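Local coordinates for protein putative cytochrome P450 120 (Synechocystis sp., PDB 2VE3) that binds heme and retinoic acid and is probably a monooxygenase of the cytochrome P450 family, at residues Ser264-Leu269 / Arg407-Phe412; Glu257-Ala262 / Leu399-Phe404; Thr49-Phe52 / Ile57-Ser60. All coordinates share one frame; numbering follows the deposited sequence.

From the N terminus, interaction 3 comes first: it closes a short hairpin loop between strands 47-51 and 54-59 and is complete long before the other two begin. Helix 241-272 then supplies 257-262 and 264-269 in turn, and about 137 residues later helix 394-411 supplies 399-404 and 407-412 in the same order. The loops closed by interactions 1 and 2 therefore cross, as expected of two helices running in similar directions. These two contacts touch where Cys267 SG lies 3.7 Å from Phe404 CE2. Interaction 2 sits beside the heme, interaction 1 farther out, and interaction 3 about 35 Å from interaction 1, centre to centre, across the molecule.

Interaction 1: Ser264-Leu269 / Arg407-Phe412; sequences SSFCLL and RLIQQF
Phe266 on the long central helix (241-272) of the cytochrome P450 fold meets Leu408 and Ile409 on the L helix (394-411), the helix that follows Cys391, the probable axial ligand of the heme iron. The two segments run in similar directions, with their axes turned 30° from each other. At closest approach those axes are still 12.6 Å apart, so the backbones stay well separated and large apolar side chains have to span the gap from both sides. Phe266 does most of the spanning from its side. Its first torsion (176°) carries the ring away from the backbone N, and the ring presents its rim to the L helix. Atom CZ of Phe266 comes to 3.8 Å from CD1 of Ile409, which lies close to the ring plane. Ile409 starts out along the flank of its own helix, but its extended chain (chi2 175°) brings that terminal methyl across to the phenyl edge. Next to it, Leu408 points more directly at helix 241-272. Its CD2 methyl lies 4.2 Å from Phe266 CE2, again at the ring edge, and the same methyl also faces the thiol sulfur of Cys267. No hydrogen bond links the two segments, and what holds them here is the fit of buried carbon and sulfur. Other helices close in around the contact: Leu308 of helix 302-314 touches Phe266, Leu132 of helix 121-137 touches Leu408, and Val280 of helix 274-285 touches Ile409. On the L helix beyond the contact, Arg407 forms a salt bridge with Asp125 through NH2. Arg407 NH1 gives a hydrogen bond of 2.6 Å to Gln410 OE1, with the acceptor lying near the guanidinium plane.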
loop_
_atom_site.group_PDB
_atom_site.type_symbol
_atom_site.label_atom_id
_atom_site.label_comp_id
_atom_site.label_asym_id
_atom_site.label_seq_id
_atom_site.Cartn_x
_atom_site.Cartn_y
_atom_site.Cartn_z
ATOM N N SER A 264 -11.584 -0.437 0.481
ATOM C CA SER A 264 -12.549 0.670 0.525
ATOM C C SER A 264 -12.751 1.236 -0.876
ATOM O O SER A 264 -13.886 1.553 -1.246
ATOM C CB SER A 264 -12.166 1.800 1.494
ATOM O OG SER A 264 -10.834 2.240 1.302
ATOM N N SER A 265 -11.661 1.355 -1.638
ATOM C CA SER A 265 -11.741 1.794 -3.043
ATOM C C SER A 265 -12.621 0.873 -3.872
ATOM O O SER A 265 -13.456 1.357 -4.616
ATOM C CB SER A 265 -10.366 1.915 -3.685
ATOM O OG SER A 265 -9.583 2.872 -2.988
ATOM N N PHE A 266 -12.425 -0.443 -3.736
ATOM C CA PHE A 266 -13.242 -1.447 -4.443
ATOM C C PHE A 266 -14.710 -1.358 -4.033
ATOM O O PHE A 266 -15.624 -1.516 -4.859
ATOM C CB PHE A 266 -12.717 -2.870 -4.171
ATOM C CG PHE A 266 -13.566 -3.959 -4.776
ATOM C CD1 PHE A 266 -13.322 -4.411 -6.074
ATOM C CD2 PHE A 266 -14.627 -4.514 -4.057
ATOM C CE1 PHE A 266 -14.114 -5.396 -6.644
ATOM C CE2 PHE A 266 -15.446 -5.505 -4.633
ATOM C CZ PHE A 266 -15.174 -5.943 -5.928
ATOM N N CYS A 267 -14.936 -1.142 -2.742
ATOM C CA CYS A 267 -16.292 -1.011 -2.220
ATOM C C CYS A 267 -16.903 0.298 -2.689
ATOM O O CYS A 267 -18.088 0.353 -3.008
ATOM C CB CYS A 267 -16.307 -1.070 -0.691
ATOM S SG CYS A 267 -15.861 -2.642 -0.005
ATOM N N LEU A 268 -16.099 1.351 -2.707
ATOM C CA LEU A 268 -16.525 2.617 -3.270
ATOM C C LEU A 268 -16.888 2.457 -4.755
ATOM O O LEU A 268 -18.037 2.720 -5.148
ATOM C CB LEU A 268 -15.447 3.691 -3.057
ATOM C CG LEU A 268 -15.640 5.120 -3.587
ATOM C CD1 LEU A 268 -16.973 5.722 -3.174
ATOM C CD2 LEU A 268 -14.479 6.020 -3.145
ATOM N N LEU A 269 -15.938 1.997 -5.564
ATOM C CA LEU A 269 -16.135 1.945 -7.032
ATOM C C LEU A 269 -17.160 0.939 -7.560
ATOM O O LEU A 269 -17.899 1.222 -8.508
ATOM C CB LEU A 269 -14.800 1.779 -7.751
ATOM C CG LEU A 269 -13.871 2.975 -7.573
ATOM C CD1 LEU A 269 -12.394 2.612 -7.917
ATOM C CD2 LEU A 269 -14.386 4.116 -8.423
ATOM N N ARG A 407 -16.097 -13.078 -2.492
ATOM C CA ARG A 407 -17.078 -13.365 -1.437
ATOM C C ARG A 407 -18.128 -12.281 -1.238
ATOM O O ARG A 407 -19.274 -12.585 -0.894
ATOM C CB ARG A 407 -16.386 -13.666 -0.116
ATOM C CG ARG A 407 -15.625 -14.965 -0.109
ATOM C CD ARG A 407 -16.514 -16.141 -0.445
ATOM N NE ARG A 407 -15.911 -17.380 0.023
ATOM C CZ ARG A 407 -16.308 -18.604 -0.312
ATOM N NH1 ARG A 407 -17.317 -18.775 -1.158
ATOM N NH2 ARG A 407 -15.666 -19.659 0.194
ATOM N N LEU A 408 -17.740 -11.022 -1.439
ATOM C CA LEU A 408 -18.664 -9.911 -1.273
ATOM C C LEU A 408 -19.702 -9.882 -2.394
ATOM O O LEU A 408 -20.894 -9.735 -2.132
ATOM C CB LEU A 408 -17.919 -8.574 -1.195
ATOM C CG LEU A 408 -18.798 -7.311 -1.161
ATOM C CD1 LEU A 408 -19.686 -7.249 0.073
ATOM C CD2 LEU A 408 -17.957 -6.038 -1.297
ATOM N N ILE A 409 -19.249 -10.032 -3.633
ATOM C CA ILE A 409 -20.162 -9.988 -4.772
ATOM C C ILE A 409 -21.071 -11.228 -4.863
ATOM O O ILE A 409 -22.243 -11.117 -5.220
ATOM C CB ILE A 409 -19.418 -9.653 -6.099
ATOM C CG1 ILE A 409 -19.051 -8.166 -6.099
ATOM C CG2 ILE A 409 -20.288 -9.984 -7.328
ATOM C CD1 ILE A 409 -18.221 -7.696 -7.277
ATOM N N GLN A 410 -20.543 -12.405 -4.522
ATOM C CA GLN A 410 -21.369 -13.625 -4.553
ATOM C C GLN A 410 -22.529 -13.598 -3.546
ATOM O O GLN A 410 -23.603 -14.149 -3.811
ATOM C CB GLN A 410 -20.523 -14.905 -4.432
ATOM C CG GLN A 410 -20.099 -15.286 -3.027
ATOM C CD GLN A 410 -19.589 -16.716 -2.917
ATOM O OE1 GLN A 410 -18.397 -16.944 -2.721
ATOM N NE2 GLN A 410 -20.492 -17.687 -3.034
ATOM N N GLN A 411 -22.321 -12.934 -2.415
ATOM C CA GLN A 411 -23.327 -12.890 -1.349
ATOM C C GLN A 411 -24.175 -11.614 -1.291
ATOM O O GLN A 411 -25.330 -11.664 -0.858
ATOM C CB GLN A 411 -22.655 -13.093 0.008
ATOM C CG GLN A 411 -21.967 -14.423 0.159
ATOM C CD GLN A 411 -21.082 -14.451 1.369
ATOM O OE1 GLN A 411 -21.543 -14.243 2.500
ATOM N NE2 GLN A 411 -19.797 -14.704 1.150
ATOM N N PHE A 412 -23.611 -10.473 -1.687
ATOM C CA PHE A 412 -24.319 -9.200 -1.503
ATOM C C PHE A 412 -24.297 -8.251 -2.694
ATOM O O PHE A 412 -23.323 -8.191 -3.449
ATOM C CB PHE A 412 -23.754 -8.423 -0.309
ATOM C CG PHE A 412 -23.870 -9.131 1.015
ATOM C CD1 PHE A 412 -25.012 -8.994 1.794
ATOM C CD2 PHE A 412 -22.805 -9.905 1.504
ATOM C CE1 PHE A 412 -25.106 -9.638 3.046
ATOM C CE2 PHE A 412 -22.889 -10.548 2.743
ATOM C CZ PHE A 412 -24.040 -10.417 3.515
#

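Interaction 2: Glu257-Ala262 / Leu399-Phe404. With HEM (protoporphyrin IX containing Fe), chain C.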
loop_
_atom_site.group_PDB
_atom_site.type_symbol
_atom_site.label_atom_id
_atom_site.label_comp_id
_atom_site.label_asym_id
_atom_site.label_seq_id
_atom_site.Cartn_x
_atom_site.Cartn_y
_atom_site.Cartn_z
ATOM N N GLU A 257 -2.449 -1.474 6.144
ATOM C CA GLU A 257 -2.823 -0.142 5.625
ATOM C C GLU A 257 -3.168 -0.137 4.117
ATOM O O GLU A 257 -4.210 0.368 3.708
ATOM C CB GLU A 257 -1.737 0.886 5.932
ATOM C CG GLU A 257 -2.053 2.320 5.457
ATOM C CD GLU A 257 -3.192 3.016 6.233
ATOM O OE1 GLU A 257 -3.613 2.525 7.314
ATOM O OE2 GLU A 257 -3.657 4.069 5.741
ATOM N N THR A 258 -2.308 -0.723 3.298
ATOM C CA THR A 258 -2.527 -0.648 1.850
ATOM C C THR A 258 -3.848 -1.341 1.498
ATOM O O THR A 258 -4.635 -0.829 0.701
ATOM C CB THR A 258 -1.322 -1.263 1.051
ATOM O OG1 THR A 258 -1.209 -2.663 1.334
ATOM C CG2 THR A 258 0.006 -0.568 1.435
ATOM N N LEU A 259 -4.099 -2.491 2.127
ATOM C CA LEU A 259 -5.302 -3.256 1.821
ATOM C C LEU A 259 -6.572 -2.599 2.304
ATOM O O LEU A 259 -7.609 -2.747 1.681
ATOM C CB LEU A 259 -5.186 -4.708 2.302
ATOM C CG LEU A 259 -4.548 -5.438 1.123
ATOM C CD1 LEU A 259 -3.368 -6.280 1.534
ATOM C CD2 LEU A 259 -5.612 -6.201 0.293
ATOM N N THR A 260 -6.501 -1.878 3.422
ATOM C CA THR A 260 -7.617 -1.029 3.848
ATOM C C THR A 260 -8.052 -0.047 2.744
ATOM O O THR A 260 -9.224 0.051 2.426
ATOM C CB THR A 260 -7.253 -0.257 5.106
ATOM O OG1 THR A 260 -7.217 -1.167 6.221
ATOM C CG2 THR A 260 -8.278 0.811 5.359
ATOM N N SER A 261 -7.095 0.675 2.179
ATOM C CA SER A 261 -7.345 1.570 1.051
ATOM C C SER A 261 -7.888 0.834 -0.209
ATOM O O SER A 261 -8.941 1.210 -0.740
ATOM C CB SER A 261 -6.095 2.394 0.743
ATOM O OG SER A 261 -6.344 3.328 -0.285
ATOM N N ALA A 262 -7.199 -0.220 -0.659
ATOM C CA ALA A 262 -7.610 -0.928 -1.876
ATOM C C ALA A 262 -9.057 -1.432 -1.775
ATOM O O ALA A 262 -9.824 -1.302 -2.728
ATOM C CB ALA A 262 -6.648 -2.070 -2.214
ATOM N N LEU A 399 -4.197 -11.447 -3.897
ATOM C CA LEU A 399 -4.929 -12.537 -3.262
ATOM C C LEU A 399 -6.089 -12.036 -2.395
ATOM O O LEU A 399 -7.230 -12.458 -2.593
ATOM C CB LEU A 399 -3.999 -13.397 -2.393
ATOM C CG LEU A 399 -4.672 -14.577 -1.685
ATOM C CD1 LEU A 399 -5.009 -15.662 -2.690
ATOM C CD2 LEU A 399 -3.771 -15.135 -0.597
ATOM N N GLU A 400 -5.792 -11.138 -1.452
ATOM C CA GLU A 400 -6.809 -10.657 -0.517
ATOM C C GLU A 400 -7.890 -9.826 -1.216
ATOM O O GLU A 400 -9.056 -9.912 -0.863
ATOM C CB GLU A 400 -6.184 -9.863 0.642
ATOM C CG GLU A 400 -7.169 -9.588 1.781
ATOM C CD GLU A 400 -6.567 -8.922 3.007
ATOM O OE1 GLU A 400 -5.353 -9.092 3.289
ATOM O OE2 GLU A 400 -7.341 -8.242 3.720
ATOM N N MET A 401 -7.495 -9.031 -2.202
ATOM C CA MET A 401 -8.438 -8.251 -2.997
ATOM C C MET A 401 -9.379 -9.178 -3.775
ATOM O O MET A 401 -10.592 -8.961 -3.819
ATOM C CB MET A 401 -7.679 -7.330 -3.951
ATOM C CG MET A 401 -7.019 -6.128 -3.286
ATOM S SD MET A 401 -6.265 -4.991 -4.465
ATOM C CE MET A 401 -4.681 -5.783 -4.755
ATOM N N LYS A 402 -8.817 -10.224 -4.378
ATOM C CA LYS A 402 -9.606 -11.135 -5.213
ATOM C C LYS A 402 -10.573 -11.957 -4.379
ATOM O O LYS A 402 -11.746 -12.009 -4.685
ATOM C CB LYS A 402 -8.704 -12.041 -6.044
ATOM C CG LYS A 402 -9.166 -12.189 -7.472
ATOM C CD LYS A 402 -8.538 -13.380 -8.170
ATOM C CE LYS A 402 -7.203 -13.045 -8.788
ATOM N NZ LYS A 402 -6.977 -13.840 -10.043
ATOM N N LEU A 403 -10.088 -12.578 -3.309
ATOM C CA LEU A 403 -10.972 -13.305 -2.381
ATOM C C LEU A 403 -12.103 -12.434 -1.840
ATOM O O LEU A 403 -13.255 -12.849 -1.877
ATOM C CB LEU A 403 -10.173 -13.934 -1.231
ATOM C CG LEU A 403 -10.775 -14.914 -0.208
ATOM C CD1 LEU A 403 -11.777 -15.909 -0.781
ATOM C CD2 LEU A 403 -9.654 -15.673 0.450
ATOM N N PHE A 404 -11.773 -11.238 -1.349
ATOM C CA PHE A 404 -12.779 -10.331 -0.778
ATOM C C PHE A 404 -13.816 -9.909 -1.821
ATOM O O PHE A 404 -15.012 -9.916 -1.559
ATOM C CB PHE A 404 -12.125 -9.074 -0.193
ATOM C CG PHE A 404 -13.108 -8.075 0.333
ATOM C CD1 PHE A 404 -13.567 -8.158 1.640
ATOM C CD2 PHE A 404 -13.583 -7.053 -0.477
ATOM C CE1 PHE A 404 -14.486 -7.228 2.140
ATOM C CE2 PHE A 404 -14.499 -6.117 0.008
ATOM C CZ PHE A 404 -14.948 -6.203 1.321
HETATM C CHA HEM C . 7.001 -1.558 -1.516
HETATM C CHB HEM C . 2.527 -0.425 -3.042
HETATM C CHC HEM C . 0.685 -4.095 -0.434
HETATM C CHD HEM C . 5.024 -4.883 1.521
HETATM C C1A HEM C . 5.965 -0.921 -2.186
HETATM C C2A HEM C . 6.062 0.198 -3.105
HETATM C C3A HEM C . 4.819 0.491 -3.534
HETATM C C4A HEM C . 3.902 -0.411 -2.882
HETATM C CMA HEM C . 4.392 1.599 -4.515
HETATM C CAA HEM C . 7.380 0.877 -3.549
HETATM C CBA HEM C . 7.743 2.085 -2.690
HETATM C CGA HEM C . 9.123 2.541 -3.113
HETATM O O1A HEM C . 9.264 2.957 -4.300
HETATM O O2A HEM C . 10.070 2.490 -2.273
HETATM C C1B HEM C . 1.646 -1.343 -2.504
HETATM C C2B HEM C . 0.228 -1.470 -2.814
HETATM C C3B HEM C . -0.278 -2.494 -2.097
HETATM C C4B HEM C . 0.801 -3.033 -1.311
HETATM C CMB HEM C . -0.524 -0.569 -3.818
HETATM C CAB HEM C . -1.743 -3.038 -2.037
HETATM C CBB HEM C . -2.564 -3.074 -3.099
HETATM C C1C HEM C . 1.695 -4.676 0.296
HETATM C C2C HEM C . 1.583 -5.848 1.141
HETATM C C3C HEM C . 2.786 -6.075 1.687
HETATM C C4C HEM C . 3.690 -5.029 1.208
HETATM C CMC HEM C . 0.295 -6.696 1.325
HETATM C CAC HEM C . 3.187 -7.241 2.636
HETATM C CBC HEM C . 2.808 -7.321 3.916
HETATM C C1D HEM C . 5.930 -4.009 0.954
HETATM C C2D HEM C . 7.279 -3.833 1.422
HETATM C C3D HEM C . 7.904 -2.791 0.486
HETATM C C4D HEM C . 6.869 -2.464 -0.477
HETATM C CMD HEM C . 7.945 -4.545 2.628
HETATM C CAD HEM C . 9.339 -2.217 0.525
HETATM C CBD HEM C . 10.131 -2.844 -0.620
HETATM C CGD HEM C . 11.557 -2.346 -0.614
HETATM O O1D HEM C . 12.383 -2.963 -1.333
HETATM O O2D HEM C . 11.891 -1.350 0.095
HETATM N NA HEM C . 4.638 -1.262 -2.077
HETATM N NB HEM C . 1.957 -2.304 -1.568
HETATM N NC HEM C . 2.990 -4.190 0.364
HETATM N ND HEM C . 5.723 -3.203 -0.170
HETATM FE FE HEM C . 3.834 -2.949 -1.073
#
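Met401 reaches helix 241-272 with CG turned opposite its carbonyl carbon (chi1 -74°), and its chain then runs extended to the sulfur before bending at chi3 (-83°). That path sets Met401 SD 3.7 Å from Ala262 CB. The bend sends the terminal methyl to the heme, with Met401 CE 3.8 Å from the HEM vinyl carbon CBB. Between the helices, Leu259 crosses both Met401 and Glu400 at a slant. Leu259 CD2 is shared, lying 3.8 Å from Met401 CG and 3.7 Å from Glu400 CB. That CB makes the closest approach of the glutamate, whose extended chain continues past the same leucine with its carboxylate beside the two methyls. Leu259 CD1 stands 3.7 Å from the porphyrin methyl HEM CMC, so this residue touches the L helix with one branch and the heme with the other. Thr258 takes no part in the helix-helix contact and faces the heme and the retinoic acid. Thr258 OG1 is 3.0 Å from the meso carbon HEM CHC, and Thr258 CG2 lies 3.8 Å from HEM C4B. The hydroxyl is hydrogen-bonded to Ala254 O within the same helix. With the neighbouring Glu257, Thr258 matches the acid-threonine pair of the P450 signature in this helix, which in relatives is linked to oxygen activation. An alanine here would probably leave the Ala254 carbonyl without its hydroxyl partner and open a gap over pyrrole B and the CHC bridge. No hydrogen bond joins the two segments; methyl, methylene and thioether groups meet, with the buried Glu400 carboxylate alongside Leu259. The chemistry thus implies that Leu259 CD1 and Met401 CE hold the methyl- and vinyl-bearing heme edge by dispersion and shape.

Interaction 3: Thr49-Phe52 / Ile57-Ser60; sequences TRLF and IFIS
Phe58 is the centre of the tight side of this contact, its ring received by Leu51 and Thr49 of the neighbouring strand. Leu51 and Phe58 approach from opposite directions, and the CD1 methyl of Leu51 meets the ring at its edge, 3.7 Å from Phe58 CE2. Thr49 comes in obliquely, with CG2 also 3.7 Å from CE2 of Phe58. The first torsion of Thr49 (180°) places that methyl between the backbone N and carbonyl carbon and sends OG1 elsewhere, to a hydrogen bond with Glu25. Phe58 turns CG opposite its carbonyl carbon, so that the ring, though it leaves the strand at the flank, swings over to its partners. Phe47, its ring nearly parallel, and Phe29 help to enclose it, and retinoic acid touches it. The other side is looser. Arg50 points away from the opposing strand, is partly exposed and bonds through NE to Asn55 on the partner strand. The two segments are offset along the hairpin, so the backbone bonds fall to neighbours: Thr49 with Val56, Phe58 with Phe47. This is the antiparallel hairpin at one side of the main mixed beta sheet of the P450 fold, with 47-51 as its outermost strand, here contributing an aromatic wall to the retinoic acid pocket.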
loop_
_atom_site.group_PDB
_atom_site.type_symbol
_atom_site.label_atom_id
_atom_site.label_comp_id
_atom_site.label_asym_id
_atom_site.label_seq_id
_atom_site.Cartn_x
_atom_site.Cartn_y
_atom_site.Cartn_z
ATOM N N THR A 49 10.148 21.433 -4.410
ATOM C CA THR A 49 9.608 21.903 -3.157
ATOM C C THR A 49 10.628 21.579 -2.074
ATOM O O THR A 49 11.733 21.124 -2.370
ATOM C CB THR A 49 8.223 21.258 -2.872
ATOM O OG1 THR A 49 7.703 21.733 -1.625
ATOM C CG2 THR A 49 8.314 19.747 -2.843
ATOM N N ARG A 50 10.260 21.825 -0.824
ATOM C CA ARG A 50 11.091 21.418 0.296
ATOM C C ARG A 50 10.204 20.725 1.311
ATOM O O ARG A 50 9.155 21.233 1.689
ATOM C CB ARG A 50 11.823 22.617 0.889
ATOM C CG ARG A 50 12.502 22.374 2.246
ATOM C CD ARG A 50 13.164 23.646 2.711
ATOM N NE ARG A 50 14.332 23.965 1.894
ATOM C CZ ARG A 50 14.723 25.199 1.576
ATOM N NH1 ARG A 50 14.031 26.252 1.987
ATOM N NH2 ARG A 50 15.802 25.375 0.826
ATOM N N LEU A 51 10.611 19.531 1.711
ATOM C CA LEU A 51 9.820 18.741 2.638
ATOM C C LEU A 51 10.740 18.123 3.679
ATOM O O LEU A 51 11.766 17.560 3.334
ATOM C CB LEU A 51 9.021 17.658 1.897
ATOM C CG LEU A 51 8.109 18.063 0.722
ATOM C CD1 LEU A 51 7.638 16.808 -0.025
ATOM C CD2 LEU A 51 6.931 18.901 1.161
ATOM N N PHE A 52 10.368 18.274 4.949
ATOM C CA PHE A 52 11.101 17.702 6.096
ATOM C C PHE A 52 12.598 18.006 6.007
ATOM O O PHE A 52 13.429 17.120 6.215
ATOM C CB PHE A 52 10.897 16.184 6.179
ATOM C CG PHE A 52 9.457 15.746 6.134
ATOM C CD1 PHE A 52 8.732 15.578 7.308
ATOM C CD2 PHE A 52 8.838 15.475 4.916
ATOM C CE1 PHE A 52 7.412 15.166 7.272
ATOM C CE2 PHE A 52 7.520 15.052 4.863
ATOM C CZ PHE A 52 6.800 14.902 6.045
ATOM N N ILE A 57 12.266 17.111 -5.818
ATOM C CA ILE A 57 11.696 17.275 -7.159
ATOM C C ILE A 57 10.608 16.225 -7.357
ATOM O O ILE A 57 10.860 15.039 -7.207
ATOM C CB ILE A 57 12.784 17.166 -8.274
ATOM C CG1 ILE A 57 13.905 18.185 -8.024
ATOM C CG2 ILE A 57 12.167 17.358 -9.669
ATOM C CD1 ILE A 57 15.006 18.210 -9.085
ATOM N N PHE A 58 9.391 16.677 -7.651
ATOM C CA PHE A 58 8.280 15.781 -7.967
ATOM C C PHE A 58 8.180 15.551 -9.487
ATOM O O PHE A 58 8.110 16.500 -10.272
ATOM C CB PHE A 58 6.963 16.365 -7.453
ATOM C CG PHE A 58 6.696 16.127 -5.972
ATOM C CD1 PHE A 58 5.497 15.554 -5.563
ATOM C CD2 PHE A 58 7.614 16.512 -4.996
ATOM C CE1 PHE A 58 5.221 15.343 -4.206
ATOM C CE2 PHE A 58 7.344 16.309 -3.642
ATOM C CZ PHE A 58 6.147 15.729 -3.252
ATOM N N ILE A 59 8.158 14.279 -9.875
ATOM C CA ILE A 59 7.999 13.854 -11.264
ATOM C C ILE A 59 6.865 12.833 -11.363
ATOM O O ILE A 59 6.469 12.236 -10.343
ATOM C CB ILE A 59 9.298 13.211 -11.816
ATOM C CG1 ILE A 59 9.673 11.939 -11.017
ATOM C CG2 ILE A 59 10.420 14.239 -11.859
ATOM C CD1 ILE A 59 10.843 11.131 -11.579
ATOM N N SER A 60 6.344 12.643 -12.579
ATOM C CA SER A 60 5.336 11.594 -12.870
ATOM C C SER A 60 5.242 11.215 -14.365
ATOM O O SER A 60 5.857 11.841 -15.223
ATOM C CB SER A 60 3.957 11.996 -12.331
ATOM O OG SER A 60 3.459 13.120 -13.024
#